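Local coordinates for protein MPT synthase subunit 2 (Burkholderia ambifaria, PDB 7L32) that probably catalyses, as the large subunit of molybdopterin synthase, the sulfur transfer that turns the cyclic pyranopterin precursor into molybdopterin during molybdenum cofactor biosynthesis, at residues L70-W81 with A116-L125; W81-H90 with V102-D113. One frame throughout, in Å; residues are numbered along the deposited sequence.

Overall arrangement
Following the chain from its N terminus, strand 11-15 comes first and ends up beside strand 85-91. Helix 65-80 later supplies the first half of contact 1, and at W81 the chain turns into strand 85-91, the first half of contact 2. After strand 93-95 it returns as strand 100-108, so contact 2 closes the shorter, inner loop. The chain then enters helix 111-128, which comes back against helix 65-80 and closes the wider loop of contact 1 around the first. Contact 2 thus joins two neighbouring strands of the mixed sheet, contact 1 joins two helices on one face of it, and W81 belongs to both.

Contact 1: residues L70-W81 with A116-L125; sequences LEKIAAEAGRRW and ASCEFVMDYL
F120 is the central knob, its ring pushed into the hollow formed by I73, E76, A77 and R80 on the facing helix. CG anti to the backbone N (chi1 172°) carries the ring across to the facing helix. R80 lies over one face, its CD 4.1 Å from the ring centroid in a CH-pi contact, while F120 CE1 sits over the centre of the guanidinium face. The N-H groups find partners at its rim: R80 NE meets E76 OE2 at 2.8 Å and R80 NH1 reaches the carbonyl of W157. E76 OE2 also accepts from R79 NH2, and R79 NE binds OE1; these three N-H groups hold the carboxylate while E76 CG leans on F120 CZ. A77 suits the floor because its small CB lets the helices approach, touching V121 CG2 at 3.7 Å.

This is an antiparallel helix pair, axes 9.6 Å apart at 148°, lying on the mixed sheet of the MoaE fold; V121 and L125 also reach I88 of that sheet. A second bump fits the other way round: I73 CG1 stands 3.3 Å from the centroid of the Y124 ring, almost on its normal. The branches of I73 serve several neighbours: CG2 lies between Y124 and V121 CG1, and CD1 reaches the L125 backbone. Beyond the ring, Y124 OH lies against the K72 methylenes and meets a water at 2.6 Å. Deeper, L70 CD2 meets L125 CD1, two branched side chains filling the groove.

At the opposite end W81 is a flat wedge. One face rests on the backbone of A116 and S117, W81 CZ2 3.5 Å from A116 CB, the other is backed by R80 CB, and the six-membered ring turns its edge to the F120 face in an offset edge-to-face pair, planes 64° apart.

Contact 2: residues W81-H90 with V102-D113; sequences WPGIDVAIVH and VMVATVASHRGD
The carbonyl oxygen of A105 takes the N-H of A87 (A87 N to A105 O 2.8 Å) and also the weaker CA-H of V86. A87 O returns the pattern, accepting A105 N at 2.9 Å and V104 CA-H. The hydrogen-bonded pairs D85 with V107 and V89 with M103 repeat it on either side, giving six backbone bonds between strands running antiparallel at 170°.

Side chains alternate between two faces. On one, the small A105 leaves room for L28 of helix 21-30, which also touches D85, whereas the M103 side chain passes V89 at a slant, M103 CG 3.8 Å from V89 CB, and its flexible thioether reaches L21 and E24. D85 ends this row: OD2 bonds N32, and V86 N meets OD1 from above the carboxylate plane.

The other face carries V86, I88, V104 and T106, branched residues that suit extended backbone and pack beneath the helices. T106 turns CG2 alongside V86 CG2 and gives its hydroxyl a partner in the carbonyl of A114. At the far end V102 CB lies over one face of the H90 imidazole, 4.0 Å from its centroid, and F131 also stacks on this ring.

Beyond D85 the regular pairing gives way to a turn, though the CA-H of I84 still meets V107 O. P82 and G83 occupy the middle of a type II turn, where proline matches the first corner and glycine the positive phi of the second. I84 CG2 covers A108 CB at 3.9 Å, and D113 OD1 approaches W81 CD1 obliquely, while two waters link D113 OD2 to P82 O.

These are the two inner strands of a mixed four-stranded sheet with helices on both faces, consistent with the alpha/beta hammerhead core described for MoaE proteins.

Contact 1: residues L70-W81 with A116-L125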
loop_
_atom_site.group_PDB
_atom_site.type_symbol
_atom_site.label_atom_id
_atom_site.label_comp_id
_atom_site.label_asym_id
_atom_site.label_seq_id
_atom_site.Cartn_x
_atom_site.Cartn_y
_atom_site.Cartn_z
ATOM N N LEU A 70 15.633 8.875 -7.947
ATOM C CA LEU A 70 14.275 8.673 -7.438
ATOM C C LEU A 70 13.267 9.519 -8.215
ATOM O O LEU A 70 12.140 9.071 -8.482
ATOM C CB LEU A 70 14.222 8.996 -5.946
ATOM C CG LEU A 70 15.035 8.095 -5.005
ATOM C CD1 LEU A 70 14.968 8.629 -3.579
ATOM C CD2 LEU A 70 14.549 6.616 -5.064
ATOM N N GLU A 71 13.654 10.749 -8.578
ATOM C CA GLU A 71 12.783 11.607 -9.379
ATOM C C GLU A 71 12.527 10.997 -10.757
ATOM O O GLU A 71 11.411 11.085 -11.284
ATOM C CB GLU A 71 13.408 13.005 -9.514
ATOM C CG GLU A 71 13.396 13.810 -8.210
ATOM C CD GLU A 71 14.424 14.943 -8.191
ATOM O OE1 GLU A 71 15.070 15.211 -9.239
ATOM O OE2 GLU A 71 14.595 15.561 -7.115
ATOM N N LYS A 72 13.560 10.406 -11.367
ATOM C CA LYS A 72 13.404 9.734 -12.657
ATOM C C LYS A 72 12.455 8.543 -12.555
ATOM O O LYS A 72 11.634 8.308 -13.455
ATOM C CB LYS A 72 14.773 9.275 -13.158
ATOM C CG LYS A 72 14.748 8.346 -14.356
ATOM C CD LYS A 72 16.189 7.948 -14.776
ATOM C CE LYS A 72 16.204 7.346 -16.189
ATOM N NZ LYS A 72 17.530 6.786 -16.599
ATOM N N ILE A 73 12.575 7.769 -11.474
ATOM C CA ILE A 73 11.679 6.626 -11.260
ATOM C C ILE A 73 10.232 7.101 -11.144
ATOM O O ILE A 73 9.324 6.554 -11.786
ATOM C CB ILE A 73 12.117 5.843 -10.008
ATOM C CG1 ILE A 73 13.460 5.150 -10.261
ATOM C CG2 ILE A 73 11.004 4.841 -9.567
ATOM C CD1 ILE A 73 14.146 4.698 -8.993
ATOM N N ALA A 74 9.991 8.127 -10.323
ATOM C CA ALA A 74 8.617 8.625 -10.170
ATOM C C ALA A 74 8.079 9.192 -11.477
ATOM O O ALA A 74 6.899 9.010 -11.804
ATOM C CB ALA A 74 8.560 9.681 -9.066
ATOM N N ALA A 75 8.929 9.896 -12.237
ATOM C CA ALA A 75 8.503 10.433 -13.526
ATOM C C ALA A 75 8.104 9.317 -14.492
ATOM O O ALA A 75 7.111 9.444 -15.221
ATOM C CB ALA A 75 9.617 11.301 -14.138
ATOM N N GLU A 76 8.874 8.224 -14.520
ATOM C CA GLU A 76 8.532 7.078 -15.370
ATOM C C GLU A 76 7.227 6.416 -14.930
ATOM O O GLU A 76 6.419 6.013 -15.778
ATOM C CB GLU A 76 9.674 6.059 -15.385
ATOM C CG GLU A 76 9.349 4.733 -16.100
ATOM C CD GLU A 76 9.069 4.883 -17.608
ATOM O OE1 GLU A 76 9.300 5.964 -18.212
ATOM O OE2 GLU A 76 8.615 3.893 -18.207
ATOM N N ALA A 77 6.995 6.303 -13.615
ATOM C CA ALA A 77 5.689 5.824 -13.155
ATOM C C ALA A 77 4.571 6.711 -13.685
ATOM O O ALA A 77 3.519 6.212 -14.106
ATOM C CB ALA A 77 5.629 5.764 -11.622
ATOM N N GLY A 78 4.777 8.037 -13.659
ATOM C CA GLY A 78 3.777 8.946 -14.189
ATOM C C GLY A 78 3.572 8.823 -15.689
ATOM O O GLY A 78 2.469 9.076 -16.190
ATOM N N ARG A 79 4.630 8.473 -16.431
ATOM C CA ARG A 79 4.490 8.241 -17.868
ATOM C C ARG A 79 3.650 6.994 -18.139
ATOM O O ARG A 79 2.851 6.967 -19.081
ATOM C CB ARG A 79 5.875 8.077 -18.509
ATOM C CG ARG A 79 5.870 8.111 -20.053
ATOM C CD ARG A 79 7.195 7.635 -20.660
ATOM N NE ARG A 79 7.414 6.230 -20.340
ATOM C CZ ARG A 79 6.821 5.222 -20.972
ATOM N NH1 ARG A 79 5.997 5.432 -21.991
ATOM N NH2 ARG A 79 7.050 3.971 -20.567
ATOM N N ARG A 80 3.845 5.946 -17.345
ATOM C CA ARG A 80 3.142 4.685 -17.570
ATOM C C ARG A 80 1.688 4.755 -17.113
ATOM O O ARG A 80 0.814 4.148 -17.739
ATOM C CB ARG A 80 3.849 3.547 -16.845
ATOM C CG ARG A 80 5.197 3.126 -17.459
ATOM C CD ARG A 80 5.955 2.178 -16.531
ATOM N NE ARG A 80 7.223 1.724 -17.113
ATOM C CZ ARG A 80 7.506 0.463 -17.391
ATOM N NH1 ARG A 80 6.638 -0.518 -17.134
ATOM N NH2 ARG A 80 8.697 0.164 -17.906
ATOM N N TRP A 81 1.416 5.481 -16.032
ATOM C CA TRP A 81 0.065 5.600 -15.466
ATOM C C TRP A 81 -0.260 7.082 -15.365
ATOM O O TRP A 81 -0.121 7.692 -14.293
ATOM C CB TRP A 81 -0.049 4.910 -14.099
ATOM C CG TRP A 81 0.136 3.415 -14.165
ATOM C CD1 TRP A 81 -0.811 2.471 -14.516
ATOM C CD2 TRP A 81 1.349 2.690 -13.905
ATOM N NE1 TRP A 81 -0.250 1.214 -14.487
ATOM C CE2 TRP A 81 1.070 1.319 -14.111
ATOM C CE3 TRP A 81 2.648 3.075 -13.525
ATOM C CZ2 TRP A 81 2.044 0.318 -13.950
ATOM C CZ3 TRP A 81 3.620 2.081 -13.350
ATOM C CH2 TRP A 81 3.313 0.717 -13.577
ATOM N N ALA A 116 -0.388 -0.707 -8.978
ATOM C CA ALA A 116 0.640 -1.032 -9.973
ATOM C C ALA A 116 1.785 -0.034 -9.904
ATOM O O ALA A 116 2.968 -0.412 -9.930
ATOM C CB ALA A 116 0.033 -1.059 -11.376
ATOM N N SER A 117 1.451 1.253 -9.823
ATOM C CA SER A 117 2.500 2.271 -9.805
ATOM C C SER A 117 3.318 2.198 -8.523
ATOM O O SER A 117 4.538 2.411 -8.550
ATOM C CB SER A 117 1.897 3.672 -9.991
ATOM O OG SER A 117 0.974 4.026 -8.956
ATOM N N CYS A 118 2.671 1.895 -7.392
ATOM C CA CYS A 118 3.415 1.795 -6.137
ATOM C C CYS A 118 4.408 0.640 -6.186
ATOM O O CYS A 118 5.577 0.788 -5.779
ATOM C CB CYS A 118 2.444 1.628 -4.966
ATOM S SG CYS A 118 3.211 1.814 -3.339
ATOM N N GLU A 119 3.975 -0.520 -6.689
ATOM C CA GLU A 119 4.899 -1.652 -6.785
ATOM C C GLU A 119 5.995 -1.388 -7.809
ATOM O O GLU A 119 7.164 -1.747 -7.587
ATOM C CB GLU A 119 4.135 -2.934 -7.142
ATOM C CG GLU A 119 5.023 -4.150 -7.197
ATOM C CD GLU A 119 4.250 -5.478 -7.100
ATOM O OE1 GLU A 119 3.035 -5.523 -7.410
ATOM O OE2 GLU A 119 4.879 -6.464 -6.674
ATOM N N PHE A 120 5.639 -0.773 -8.938
ATOM C CA PHE A 120 6.651 -0.421 -9.941
ATOM C C PHE A 120 7.732 0.480 -9.339
ATOM O O PHE A 120 8.941 0.262 -9.557
ATOM C CB PHE A 120 5.978 0.261 -11.148
ATOM C CG PHE A 120 6.965 0.840 -12.140
ATOM C CD1 PHE A 120 7.517 0.045 -13.130
ATOM C CD2 PHE A 120 7.327 2.186 -12.084
ATOM C CE1 PHE A 120 8.483 0.559 -14.035
ATOM C CE2 PHE A 120 8.266 2.709 -12.975
ATOM C CZ PHE A 120 8.847 1.904 -13.960
ATOM N N VAL A 121 7.318 1.519 -8.611
ATOM C CA VAL A 121 8.290 2.439 -8.011
ATOM C C VAL A 121 9.189 1.694 -7.027
ATOM O O VAL A 121 10.408 1.898 -7.013
ATOM C CB VAL A 121 7.577 3.637 -7.341
ATOM C CG1 VAL A 121 8.572 4.473 -6.491
ATOM C CG2 VAL A 121 6.899 4.559 -8.393
ATOM N N MET A 122 8.612 0.810 -6.199
ATOM C CA MET A 122 9.424 0.040 -5.251
ATOM C C MET A 122 10.410 -0.876 -5.973
ATOM O O MET A 122 11.590 -0.956 -5.586
ATOM C CB MET A 122 8.538 -0.799 -4.297
ATOM C CG MET A 122 8.013 -0.007 -3.060
ATOM S SD MET A 122 9.371 0.699 -2.056
ATOM C CE MET A 122 10.225 -0.790 -1.582
ATOM N N ASP A 123 9.954 -1.579 -7.022
ATOM C CA ASP A 123 10.846 -2.473 -7.772
ATOM C C ASP A 123 12.009 -1.694 -8.383
ATOM O O ASP A 123 13.162 -2.131 -8.330
ATOM C CB ASP A 123 10.079 -3.184 -8.890
ATOM C CG ASP A 123 9.184 -4.306 -8.379
ATOM O OD1 ASP A 123 9.353 -4.763 -7.222
ATOM O OD2 ASP A 123 8.306 -4.717 -9.160
ATOM N N TYR A 124 11.704 -0.560 -9.016
ATOM C CA TYR A 124 12.733 0.256 -9.675
ATOM C C TYR A 124 13.667 0.878 -8.640
ATOM O O TYR A 124 14.898 0.899 -8.821
ATOM C CB TYR A 124 12.012 1.333 -10.500
ATOM C CG TYR A 124 12.725 2.061 -11.622
ATOM C CD1 TYR A 124 14.103 1.973 -11.802
ATOM C CD2 TYR A 124 12.009 2.925 -12.457
ATOM C CE1 TYR A 124 14.747 2.689 -12.821
ATOM C CE2 TYR A 124 12.645 3.644 -13.485
ATOM C CZ TYR A 124 14.014 3.521 -13.655
ATOM O OH TYR A 124 14.656 4.227 -14.659
ATOM N N LEU A 125 13.100 1.359 -7.532
ATOM C CA LEU A 125 13.906 1.875 -6.425
ATOM C C LEU A 125 14.895 0.826 -5.922
ATOM O O LEU A 125 16.104 1.092 -5.791
ATOM C CB LEU A 125 12.974 2.328 -5.287
ATOM C CG LEU A 125 13.551 2.972 -4.020
ATOM C CD1 LEU A 125 12.459 3.837 -3.360
ATOM C CD2 LEU A 125 14.081 1.941 -3.008
HETATM O O HOH W 1 17.215 3.891 -15.103
#

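Contact 2: residues W81-H90 with V102-D113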
loop_
_atom_site.group_PDB
_atom_site.type_symbol
_atom_site.label_atom_id
_atom_site.label_comp_id
_atom_site.label_asym_id
_atom_site.label_seq_id
_atom_site.Cartn_x
_atom_site.Cartn_y
_atom_site.Cartn_z
ATOM N N TRP A 81 1.416 5.481 -16.032
ATOM C CA TRP A 81 0.065 5.600 -15.466
ATOM C C TRP A 81 -0.260 7.082 -15.365
ATOM O O TRP A 81 -0.121 7.692 -14.293
ATOM C CB TRP A 81 -0.049 4.910 -14.099
ATOM C CG TRP A 81 0.136 3.415 -14.165
ATOM C CD1 TRP A 81 -0.811 2.471 -14.516
ATOM C CD2 TRP A 81 1.349 2.690 -13.905
ATOM N NE1 TRP A 81 -0.250 1.214 -14.487
ATOM C CE2 TRP A 81 1.070 1.319 -14.111
ATOM C CE3 TRP A 81 2.648 3.075 -13.525
ATOM C CZ2 TRP A 81 2.044 0.318 -13.950
ATOM C CZ3 TRP A 81 3.620 2.081 -13.350
ATOM C CH2 TRP A 81 3.313 0.717 -13.577
ATOM N N PRO A 82 -0.671 7.701 -16.471
ATOM C CA PRO A 82 -1.007 9.131 -16.427
ATOM C C PRO A 82 -2.088 9.394 -15.386
ATOM O O PRO A 82 -3.011 8.594 -15.213
ATOM C CB PRO A 82 -1.505 9.421 -17.852
ATOM C CG PRO A 82 -0.795 8.388 -18.703
ATOM C CD PRO A 82 -0.741 7.152 -17.840
ATOM N N GLY A 83 -1.935 10.496 -14.648
ATOM C CA GLY A 83 -2.908 10.894 -13.645
ATOM C C GLY A 83 -2.592 10.471 -12.217
ATOM O O GLY A 83 -3.350 10.825 -11.306
ATOM N N ILE A 84 -1.538 9.689 -11.993
ATOM C CA ILE A 84 -1.154 9.319 -10.628
ATOM C C ILE A 84 -0.314 10.446 -10.029
ATOM O O ILE A 84 0.130 11.354 -10.742
ATOM C CB ILE A 84 -0.375 7.994 -10.573
ATOM C CG1 ILE A 84 0.996 8.140 -11.258
ATOM C CG2 ILE A 84 -1.185 6.847 -11.192
ATOM C CD1 ILE A 84 1.984 7.004 -10.921
ATOM N N ASP A 85 -0.115 10.412 -8.717
ATOM C CA ASP A 85 0.916 11.205 -8.052
ATOM C C ASP A 85 1.647 10.263 -7.109
ATOM O O ASP A 85 1.088 9.235 -6.680
ATOM C CB ASP A 85 0.336 12.418 -7.289
ATOM C CG ASP A 85 1.376 13.508 -7.008
ATOM O OD1 ASP A 85 2.532 13.393 -7.498
ATOM O OD2 ASP A 85 1.030 14.484 -6.295
ATOM N N VAL A 86 2.917 10.592 -6.829
ATOM C CA VAL A 86 3.868 9.697 -6.168
ATOM C C VAL A 86 4.601 10.468 -5.079
ATOM O O VAL A 86 5.076 11.584 -5.318
ATOM C CB VAL A 86 4.921 9.136 -7.162
ATOM C CG1 VAL A 86 5.921 8.207 -6.435
ATOM C CG2 VAL A 86 4.278 8.457 -8.355
ATOM N N ALA A 87 4.758 9.851 -3.904
ATOM C CA ALA A 87 5.622 10.398 -2.857
ATOM C C ALA A 87 6.603 9.320 -2.412
ATOM O O ALA A 87 6.229 8.155 -2.277
ATOM C CB ALA A 87 4.816 10.908 -1.647
ATOM N N ILE A 88 7.872 9.695 -2.225
ATOM C CA ILE A 88 8.903 8.763 -1.771
ATOM C C ILE A 88 9.684 9.437 -0.651
ATOM O O ILE A 88 10.150 10.576 -0.816
ATOM C CB ILE A 88 9.871 8.362 -2.905
ATOM C CG1 ILE A 88 9.120 7.809 -4.131
ATOM C CG2 ILE A 88 10.937 7.339 -2.373
ATOM C CD1 ILE A 88 9.992 7.685 -5.407
ATOM N N VAL A 89 9.823 8.748 0.482
ATOM C CA VAL A 89 10.744 9.170 1.545
ATOM C C VAL A 89 11.654 7.989 1.858
ATOM O O VAL A 89 11.171 6.899 2.186
ATOM C CB VAL A 89 10.014 9.630 2.817
ATOM C CG1 VAL A 89 11.035 10.156 3.864
ATOM C CG2 VAL A 89 8.949 10.708 2.503
ATOM N N HIS A 90 12.967 8.190 1.753
ATOM C CA HIS A 90 13.905 7.122 2.057
ATOM C C HIS A 90 14.859 7.601 3.145
ATOM O O HIS A 90 15.316 8.747 3.114
ATOM C CB HIS A 90 14.684 6.694 0.799
ATOM C CG HIS A 90 15.216 5.294 0.861
ATOM N ND1 HIS A 90 16.112 4.876 1.822
ATOM C CD2 HIS A 90 15.018 4.228 0.046
ATOM C CE1 HIS A 90 16.425 3.607 1.613
ATOM N NE2 HIS A 90 15.778 3.190 0.540
ATOM N N VAL A 102 11.910 2.973 4.304
ATOM C CA VAL A 102 11.471 3.623 3.077
ATOM C C VAL A 102 9.956 3.573 3.056
ATOM O O VAL A 102 9.356 2.609 3.533
ATOM C CB VAL A 102 12.089 2.929 1.842
ATOM C CG1 VAL A 102 11.779 1.438 1.836
ATOM C CG2 VAL A 102 11.648 3.584 0.537
ATOM N N MET A 103 9.344 4.631 2.543
ATOM C CA MET A 103 7.924 4.588 2.227
ATOM C C MET A 103 7.714 5.102 0.815
ATOM O O MET A 103 8.382 6.048 0.373
ATOM C CB MET A 103 7.081 5.409 3.226
ATOM C CG MET A 103 7.364 6.906 3.298
ATOM S SD MET A 103 5.812 7.715 3.820
ATOM C CE MET A 103 4.928 7.626 2.288
ATOM N N VAL A 104 6.800 4.457 0.102
ATOM C CA VAL A 104 6.349 4.919 -1.204
ATOM C C VAL A 104 4.830 4.978 -1.134
ATOM O O VAL A 104 4.205 4.022 -0.665
ATOM C CB VAL A 104 6.794 3.985 -2.342
ATOM C CG1 VAL A 104 6.129 4.432 -3.666
ATOM C CG2 VAL A 104 8.345 4.017 -2.478
ATOM N N ALA A 105 4.252 6.109 -1.530
ATOM C CA ALA A 105 2.790 6.246 -1.585
ATOM C C ALA A 105 2.394 6.772 -2.961
ATOM O O ALA A 105 3.059 7.662 -3.508
ATOM C CB ALA A 105 2.285 7.193 -0.494
ATOM N N THR A 106 1.317 6.223 -3.530
ATOM C CA THR A 106 0.800 6.689 -4.805
ATOM C C THR A 106 -0.694 6.918 -4.656
ATOM O O THR A 106 -1.350 6.271 -3.840
ATOM C CB THR A 106 1.044 5.703 -5.958
ATOM O OG1 THR A 106 0.350 4.461 -5.708
ATOM C CG2 THR A 106 2.559 5.426 -6.159
ATOM N N VAL A 107 -1.223 7.858 -5.426
ATOM C CA VAL A 107 -2.662 8.100 -5.449
ATOM C C VAL A 107 -3.117 8.113 -6.899
ATOM O O VAL A 107 -2.376 8.530 -7.800
ATOM C CB VAL A 107 -3.060 9.403 -4.705
ATOM C CG1 VAL A 107 -2.393 10.659 -5.313
ATOM C CG2 VAL A 107 -4.584 9.572 -4.656
ATOM N N ALA A 108 -4.341 7.626 -7.123
ATOM C CA ALA A 108 -4.920 7.559 -8.447
ATOM C C ALA A 108 -6.434 7.620 -8.305
ATOM O O ALA A 108 -6.986 7.527 -7.205
ATOM C CB ALA A 108 -4.501 6.272 -9.171
ATOM N N SER A 109 -7.112 7.757 -9.438
ATOM C CA SER A 109 -8.564 7.718 -9.387
ATOM C C SER A 109 -9.074 6.326 -9.014
ATOM O O SER A 109 -10.155 6.206 -8.419
ATOM C CB SER A 109 -9.151 8.176 -10.728
ATOM O OG SER A 109 -8.811 7.279 -11.763
ATOM N N HIS A 110 -8.333 5.273 -9.363
ATOM C CA HIS A 110 -8.789 3.907 -9.118
ATOM C C HIS A 110 -7.644 3.042 -8.595
ATOM O O HIS A 110 -6.458 3.319 -8.839
ATOM C CB HIS A 110 -9.411 3.334 -10.399
ATOM C CG HIS A 110 -10.596 4.124 -10.882
ATOM N ND1 HIS A 110 -10.520 5.035 -11.916
ATOM C CD2 HIS A 110 -11.884 4.143 -10.460
ATOM C CE1 HIS A 110 -11.710 5.578 -12.114
ATOM N NE2 HIS A 110 -12.556 5.053 -11.243
ATOM N N ARG A 111 -8.021 1.974 -7.871
ATOM C CA ARG A 111 -7.039 1.203 -7.107
ATOM C C ARG A 111 -6.051 0.469 -8.008
ATOM O O ARG A 111 -4.885 0.306 -7.620
ATOM C CB ARG A 111 -7.737 0.213 -6.146
ATOM C CG ARG A 111 -8.554 -0.887 -6.807
ATOM C CD ARG A 111 -9.209 -1.844 -5.748
ATOM N NE ARG A 111 -9.943 -2.903 -6.428
ATOM C CZ ARG A 111 -11.163 -2.762 -6.929
ATOM N NH1 ARG A 111 -11.843 -1.629 -6.786
ATOM N NH2 ARG A 111 -11.715 -3.778 -7.588
ATOM N N GLY A 112 -6.468 0.076 -9.216
ATOM C CA GLY A 112 -5.567 -0.667 -10.097
ATOM C C GLY A 112 -4.297 0.105 -10.419
ATOM O O GLY A 112 -3.181 -0.419 -10.286
ATOM N N ASP A 113 -4.453 1.373 -10.807
ATOM C CA ASP A 113 -3.291 2.214 -11.118
ATOM C C ASP A 113 -2.485 2.546 -9.866
ATOM O O ASP A 113 -1.251 2.676 -9.921
ATOM C CB ASP A 113 -3.742 3.513 -11.793
ATOM C CG ASP A 113 -4.217 3.313 -13.223
ATOM O OD1 ASP A 113 -4.235 2.181 -13.743
ATOM O OD2 ASP A 113 -4.565 4.331 -13.834
HETATM O O HOH W 2 -3.438 5.970 -15.781
HETATM O O HOH W 3 -4.386 6.979 -13.194
HETATM O O HOH W 4 -5.785 8.821 -11.684
#